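Local coordinates for protein lipase (Penicillium expansum, PDB 3G7N) that hydrolyses acylglycerol lipids such as triacylglycerols, releasing free fatty acids, as a secreted alkaline lipase of the alpha/beta-hydrolase superfamily, at residues N200-G212 with K219-N232. Sequence-based numbering, arbitrary orientation.
Sequences NFKHYGTEYYSSG and KCEGQRDKSCSAGN. With SO4 (sulfate ion), chain D.
Glu207 meets Ser229 and the Cys220-Cys228 disulfide of segment 219-232, an example of how a buried carboxylate can organise an irregular segment beside a strand. Glu207 CB rests against CB of Cys220, and Glu207 CG lies 3.7 Å from Cys220 SG. With CG anti to the backbone N (chi1 -172°) and the chain extended beyond it, the carboxylate reaches deep into the loop, where CD packs on Cys228 CB. At the tip, Glu207 OE2 accepts a 2.7 Å hydrogen bond from Ser229 OG, which comes in on the syn side, 25° out of the carboxylate plane; Ser229 N adds a weak bond and Asn184 on strand 179-185 a further one. OE1 accepts a hydrogen bond from a water, which also donates to Gly222 O and accepts from Asp225 N, giving both oxygens of the buried carboxylate hydrogen-bonding partners.

Tyr209, two residues further along the strand, packs on the disulfide. Its CB touches both sulfurs, and its ring lies face-on beneath Cys228 CA, a CH-pi contact 3.7 Å from the ring centroid. At the ring edge, Asn232 ND2 donates to Tyr209 OH over 3.2 Å; Asn232 ND2 also donates to the carbonyl O of the charge-relay residue Asp188, and its OD1 accepts from Met234 N. Toward the other end, the bent side chain of Gln223 places NE2 2.9 Å from Gly205 O, a hydrogen bond close to its amide plane, while OE1 accepts from Arg182.

On the backbone, Cys220 N donates to Glu207 O over 2.8 Å beside the antiparallel, non-hydrogen-bonded pair Tyr208-Lys219, whose side chains run alongside each other. The arrangement is a disulfide-closed loop packed against strand 206-210 near one margin of the central sheet of an alpha/beta-hydrolase fold, its far end approaching the Ser-His-Asp catalytic triad.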
loop_
_atom_site.group_PDB
_atom_site.type_symbol
_atom_site.label_atom_id
_atom_site.label_comp_id
_atom_site.label_asym_id
_atom_site.label_seq_id
_atom_site.Cartn_x
_atom_site.Cartn_y
_atom_site.Cartn_z
ATOM N N ASN A 200 9.928 -17.266 4.571
ATOM C CA ASN A 200 10.711 -16.752 3.450
ATOM C C ASN A 200 9.870 -15.972 2.435
ATOM O O ASN A 200 10.173 -15.983 1.234
ATOM C CB ASN A 200 11.437 -17.914 2.754
ATOM C CG ASN A 200 12.659 -17.470 1.978
ATOM O OD1 ASN A 200 13.434 -16.625 2.425
ATOM N ND2 ASN A 200 12.855 -18.072 0.818
ATOM N N PHE A 201 8.941 -15.156 2.920
ATOM C CA PHE A 201 8.264 -14.201 2.024
ATOM C C PHE A 201 9.179 -13.018 1.703
ATOM O O PHE A 201 10.008 -12.618 2.515
ATOM C CB PHE A 201 6.974 -13.670 2.663
ATOM C CG PHE A 201 5.862 -14.678 2.785
ATOM C CD1 PHE A 201 6.041 -16.026 2.463
ATOM C CD2 PHE A 201 4.621 -14.275 3.261
ATOM C CE1 PHE A 201 4.985 -16.940 2.618
ATOM C CE2 PHE A 201 3.574 -15.156 3.376
ATOM C CZ PHE A 201 3.783 -16.512 3.172
ATOM N N LYS A 202 8.911 -12.377 0.559
ATOM C CA LYS A 202 9.815 -11.395 -0.023
ATOM C C LYS A 202 9.087 -10.103 -0.340
ATOM O O LYS A 202 8.001 -10.120 -0.949
ATOM C CB LYS A 202 10.474 -11.954 -1.291
ATOM C CG LYS A 202 11.242 -13.269 -1.064
ATOM C CD LYS A 202 12.417 -13.069 -0.118
ATOM C CE LYS A 202 13.262 -14.337 0.015
ATOM N NZ LYS A 202 14.370 -14.130 1.000
ATOM N N HIS A 203 9.735 -9.010 0.042
ATOM C CA HIS A 203 9.316 -7.659 -0.323
ATOM C C HIS A 203 9.794 -7.301 -1.726
ATOM O O HIS A 203 10.797 -7.851 -2.217
ATOM C CB HIS A 203 9.908 -6.638 0.646
ATOM C CG HIS A 203 9.247 -6.614 1.984
ATOM N ND1 HIS A 203 7.950 -6.176 2.164
ATOM C CD2 HIS A 203 9.752 -6.839 3.218
ATOM C CE1 HIS A 203 7.688 -6.137 3.458
ATOM N NE2 HIS A 203 8.767 -6.519 4.120
ATOM N N TYR A 204 9.157 -6.286 -2.308
ATOM C CA TYR A 204 9.752 -5.557 -3.435
ATOM C C TYR A 204 9.554 -4.065 -3.218
ATOM O O TYR A 204 8.902 -3.642 -2.261
ATOM C CB TYR A 204 9.156 -6.028 -4.777
ATOM C CG TYR A 204 7.734 -5.551 -5.070
ATOM C CD1 TYR A 204 7.507 -4.572 -6.038
ATOM C CD2 TYR A 204 6.628 -6.172 -4.503
ATOM C CE1 TYR A 204 6.219 -4.143 -6.330
ATOM C CE2 TYR A 204 5.337 -5.773 -4.817
ATOM C CZ TYR A 204 5.146 -4.784 -5.758
ATOM O OH TYR A 204 3.889 -4.337 -6.083
ATOM N N GLY A 205 10.137 -3.258 -4.092
ATOM C CA GLY A 205 9.933 -1.820 -4.079
ATOM C C GLY A 205 11.122 -1.091 -3.498
ATOM O O GLY A 205 12.228 -1.649 -3.389
ATOM N N THR A 206 10.919 0.166 -3.159
ATOM C CA THR A 206 11.928 0.967 -2.472
ATOM C C THR A 206 11.412 1.274 -1.070
ATOM O O THR A 206 10.315 1.802 -0.916
ATOM C CB THR A 206 12.171 2.300 -3.207
ATOM O OG1 THR A 206 12.620 2.024 -4.541
ATOM C CG2 THR A 206 13.209 3.141 -2.490
ATOM N N GLU A 207 12.178 0.885 -0.057
ATOM C CA GLU A 207 11.773 1.144 1.309
ATOM C C GLU A 207 12.234 2.512 1.745
ATOM O O GLU A 207 13.369 2.906 1.461
ATOM C CB GLU A 207 12.315 0.072 2.271
ATOM C CG GLU A 207 11.727 0.213 3.692
ATOM C CD GLU A 207 12.237 -0.791 4.721
ATOM O OE1 GLU A 207 13.097 -1.636 4.401
ATOM O OE2 GLU A 207 11.772 -0.699 5.872
ATOM N N TYR A 208 11.360 3.241 2.425
ATOM C CA TYR A 208 11.704 4.482 3.105
ATOM C C TYR A 208 11.353 4.303 4.572
ATOM O O TYR A 208 10.516 3.462 4.915
ATOM C CB TYR A 208 10.888 5.659 2.558
ATOM C CG TYR A 208 11.193 6.015 1.113
ATOM C CD1 TYR A 208 12.178 6.954 0.804
ATOM C CD2 TYR A 208 10.585 5.331 0.062
ATOM C CE1 TYR A 208 12.542 7.211 -0.519
ATOM C CE2 TYR A 208 10.883 5.630 -1.268
ATOM C CZ TYR A 208 11.917 6.520 -1.544
ATOM O OH TYR A 208 12.260 6.782 -2.857
ATOM N N TYR A 209 11.986 5.080 5.447
ATOM C CA TYR A 209 11.882 4.829 6.872
ATOM C C TYR A 209 12.016 6.154 7.605
ATOM O O TYR A 209 12.782 7.024 7.175
ATOM C CB TYR A 209 12.990 3.853 7.285
ATOM C CG TYR A 209 12.811 3.223 8.644
ATOM C CD1 TYR A 209 11.950 2.147 8.833
ATOM C CD2 TYR A 209 13.632 3.585 9.693
ATOM C CE1 TYR A 209 11.830 1.529 10.046
ATOM C CE2 TYR A 209 13.606 2.875 10.903
ATOM C CZ TYR A 209 12.680 1.851 11.057
ATOM O OH TYR A 209 12.630 1.140 12.242
ATOM N N SER A 210 11.257 6.353 8.668
ATOM C CA SER A 210 11.405 7.577 9.447
ATOM C C SER A 210 11.021 7.325 10.882
ATOM O O SER A 210 10.406 6.296 11.203
ATOM C CB SER A 210 10.577 8.740 8.862
ATOM O OG SER A 210 9.259 8.769 9.397
ATOM N N SER A 211 11.294 8.320 11.722
ATOM C CA SER A 211 10.738 8.360 13.063
ATOM C C SER A 211 9.716 9.483 13.182
ATOM O O SER A 211 9.387 9.912 14.293
ATOM C CB SER A 211 11.851 8.535 14.110
ATOM O OG SER A 211 12.604 9.704 13.861
ATOM N N GLY A 212 9.103 9.858 12.059
ATOM C CA GLY A 212 7.928 10.724 12.099
ATOM C C GLY A 212 8.196 12.142 11.632
ATOM O O GLY A 212 7.305 12.979 11.639
ATOM N N LYS A 219 16.022 6.909 2.635
ATOM C CA LYS A 219 15.801 5.928 1.593
ATOM C C LYS A 219 16.688 4.736 1.837
ATOM O O LYS A 219 17.899 4.869 2.005
ATOM C CB LYS A 219 16.130 6.539 0.231
ATOM C CG LYS A 219 15.924 5.605 -0.943
ATOM C CD LYS A 219 16.338 6.281 -2.258
ATOM C CE LYS A 219 15.793 5.534 -3.463
ATOM N NZ LYS A 219 16.016 6.287 -4.736
ATOM N N CYS A 220 16.076 3.568 1.915
ATOM C CA CYS A 220 16.768 2.359 2.329
ATOM C C CYS A 220 17.398 1.661 1.138
ATOM O O CYS A 220 16.949 1.817 0.006
ATOM C CB CYS A 220 15.770 1.426 3.020
ATOM S SG CYS A 220 14.827 2.221 4.340
ATOM N N GLU A 221 18.450 0.895 1.397
ATOM C CA GLU A 221 19.134 0.147 0.357
ATOM C C GLU A 221 18.635 -1.285 0.305
ATOM O O GLU A 221 18.726 -2.019 1.292
ATOM C CB GLU A 221 20.648 0.154 0.617
ATOM C CG GLU A 221 21.235 1.532 0.873
ATOM C CD GLU A 221 22.625 1.466 1.494
ATOM O OE1 GLU A 221 23.338 0.466 1.241
ATOM O OE2 GLU A 221 23.017 2.426 2.201
ATOM N N GLY A 222 18.075 -1.676 -0.832
ATOM C CA GLY A 222 17.572 -3.028 -0.993
ATOM C C GLY A 222 16.300 -3.236 -0.173
ATOM O O GLY A 222 15.638 -2.271 0.237
ATOM N N GLN A 223 15.942 -4.490 0.041
ATOM C CA GLN A 223 14.660 -4.801 0.683
ATOM C C GLN A 223 14.737 -4.853 2.211
ATOM O O GLN A 223 13.705 -4.791 2.879
ATOM C CB GLN A 223 14.074 -6.105 0.136
ATOM C CG GLN A 223 13.830 -6.076 -1.369
ATOM C CD GLN A 223 13.002 -4.871 -1.780
ATOM O OE1 GLN A 223 11.976 -4.564 -1.161
ATOM N NE2 GLN A 223 13.373 -4.247 -2.888
ATOM N N ARG A 224 15.914 -5.180 2.746
ATOM C CA ARG A 224 16.071 -5.499 4.161
ATOM C C ARG A 224 17.283 -4.756 4.731
ATOM O O ARG A 224 18.086 -5.326 5.487
ATOM C CB ARG A 224 16.215 -7.013 4.335
ATOM C CG ARG A 224 15.046 -7.804 3.768
ATOM C CD ARG A 224 13.748 -7.567 4.542
ATOM N NE ARG A 224 13.829 -8.182 5.868
ATOM C CZ ARG A 224 13.093 -7.838 6.919
ATOM N NH1 ARG A 224 12.244 -6.822 6.843
ATOM N NH2 ARG A 224 13.230 -8.503 8.057
ATOM N N ASP A 225 17.371 -3.461 4.441
ATOM C CA ASP A 225 18.413 -2.606 5.014
ATOM C C ASP A 225 18.326 -2.648 6.539
ATOM O O ASP A 225 17.256 -2.406 7.111
ATOM C CB ASP A 225 18.190 -1.170 4.531
ATOM C CG ASP A 225 19.371 -0.263 4.796
ATOM O OD1 ASP A 225 20.020 -0.391 5.859
ATOM O OD2 ASP A 225 19.555 0.683 3.997
ATOM N N LYS A 226 19.440 -2.956 7.212
ATOM C CA LYS A 226 19.424 -3.081 8.671
ATOM C C LYS A 226 19.343 -1.734 9.383
ATOM O O LYS A 226 19.072 -1.671 10.584
ATOM C CB LYS A 226 20.622 -3.905 9.170
ATOM C CG LYS A 226 20.637 -5.345 8.662
ATOM C CD LYS A 226 19.319 -6.079 8.935
ATOM C CE LYS A 226 19.312 -7.494 8.329
ATOM N NZ LYS A 226 18.934 -7.543 6.872
ATOM N N SER A 227 19.427 -0.649 8.621
ATOM C CA SER A 227 19.132 0.672 9.159
ATOM C C SER A 227 17.654 1.022 9.105
ATOM O O SER A 227 17.234 2.046 9.636
ATOM C CB SER A 227 19.936 1.745 8.435
ATOM O OG SER A 227 21.318 1.576 8.711
ATOM N N CYS A 228 16.861 0.157 8.484
ATOM C CA CYS A 228 15.428 0.417 8.367
ATOM C C CYS A 228 14.693 -0.697 9.125
ATOM O O CYS A 228 15.135 -1.102 10.207
ATOM C CB CYS A 228 15.018 0.534 6.896
ATOM S SG CYS A 228 15.936 1.842 6.028
ATOM N N SER A 229 13.526 -1.118 8.647
ATOM C CA SER A 229 12.700 -2.051 9.425
ATOM C C SER A 229 13.487 -3.314 9.836
ATOM O O SER A 229 13.340 -3.801 10.968
ATOM C CB SER A 229 11.408 -2.419 8.674
ATOM O OG SER A 229 11.663 -2.893 7.356
ATOM N N ALA A 230 14.220 -3.916 8.899
ATOM C CA ALA A 230 14.811 -5.231 9.143
ATOM C C ALA A 230 15.713 -5.236 10.365
ATOM O O ALA A 230 15.916 -6.287 10.968
ATOM C CB ALA A 230 15.592 -5.697 7.920
ATOM N N GLY A 231 16.303 -4.089 10.684
ATOM C CA GLY A 231 17.256 -4.011 11.789
ATOM C C GLY A 231 16.678 -3.498 13.088
ATOM O O GLY A 231 17.422 -3.263 14.035
ATOM N N ASN A 232 15.366 -3.287 13.156
ATOM C CA ASN A 232 14.802 -2.545 14.282
ATOM C C ASN A 232 14.477 -3.356 15.529
ATOM O O ASN A 232 14.011 -2.816 16.538
ATOM C CB ASN A 232 13.638 -1.629 13.857
ATOM C CG ASN A 232 12.341 -2.380 13.569
ATOM O OD1 ASN A 232 12.174 -3.569 13.869
ATOM N ND2 ASN A 232 11.383 -1.656 12.992
HETATM S S SO4 D . 21.489 2.753 12.073
HETATM O O1 SO4 D . 21.801 3.618 10.929
HETATM O O2 SO4 D . 22.118 1.448 11.879
HETATM O O3 SO4 D . 21.994 3.357 13.304
HETATM O O4 SO4 D . 20.041 2.568 12.172
HETATM O O HOH W 1 14.634 -3.159 6.206
HETATM O O HOH W 2 15.421 -1.913 3.019
HETATM O O HOH W 3 14.845 0.193 -0.803
#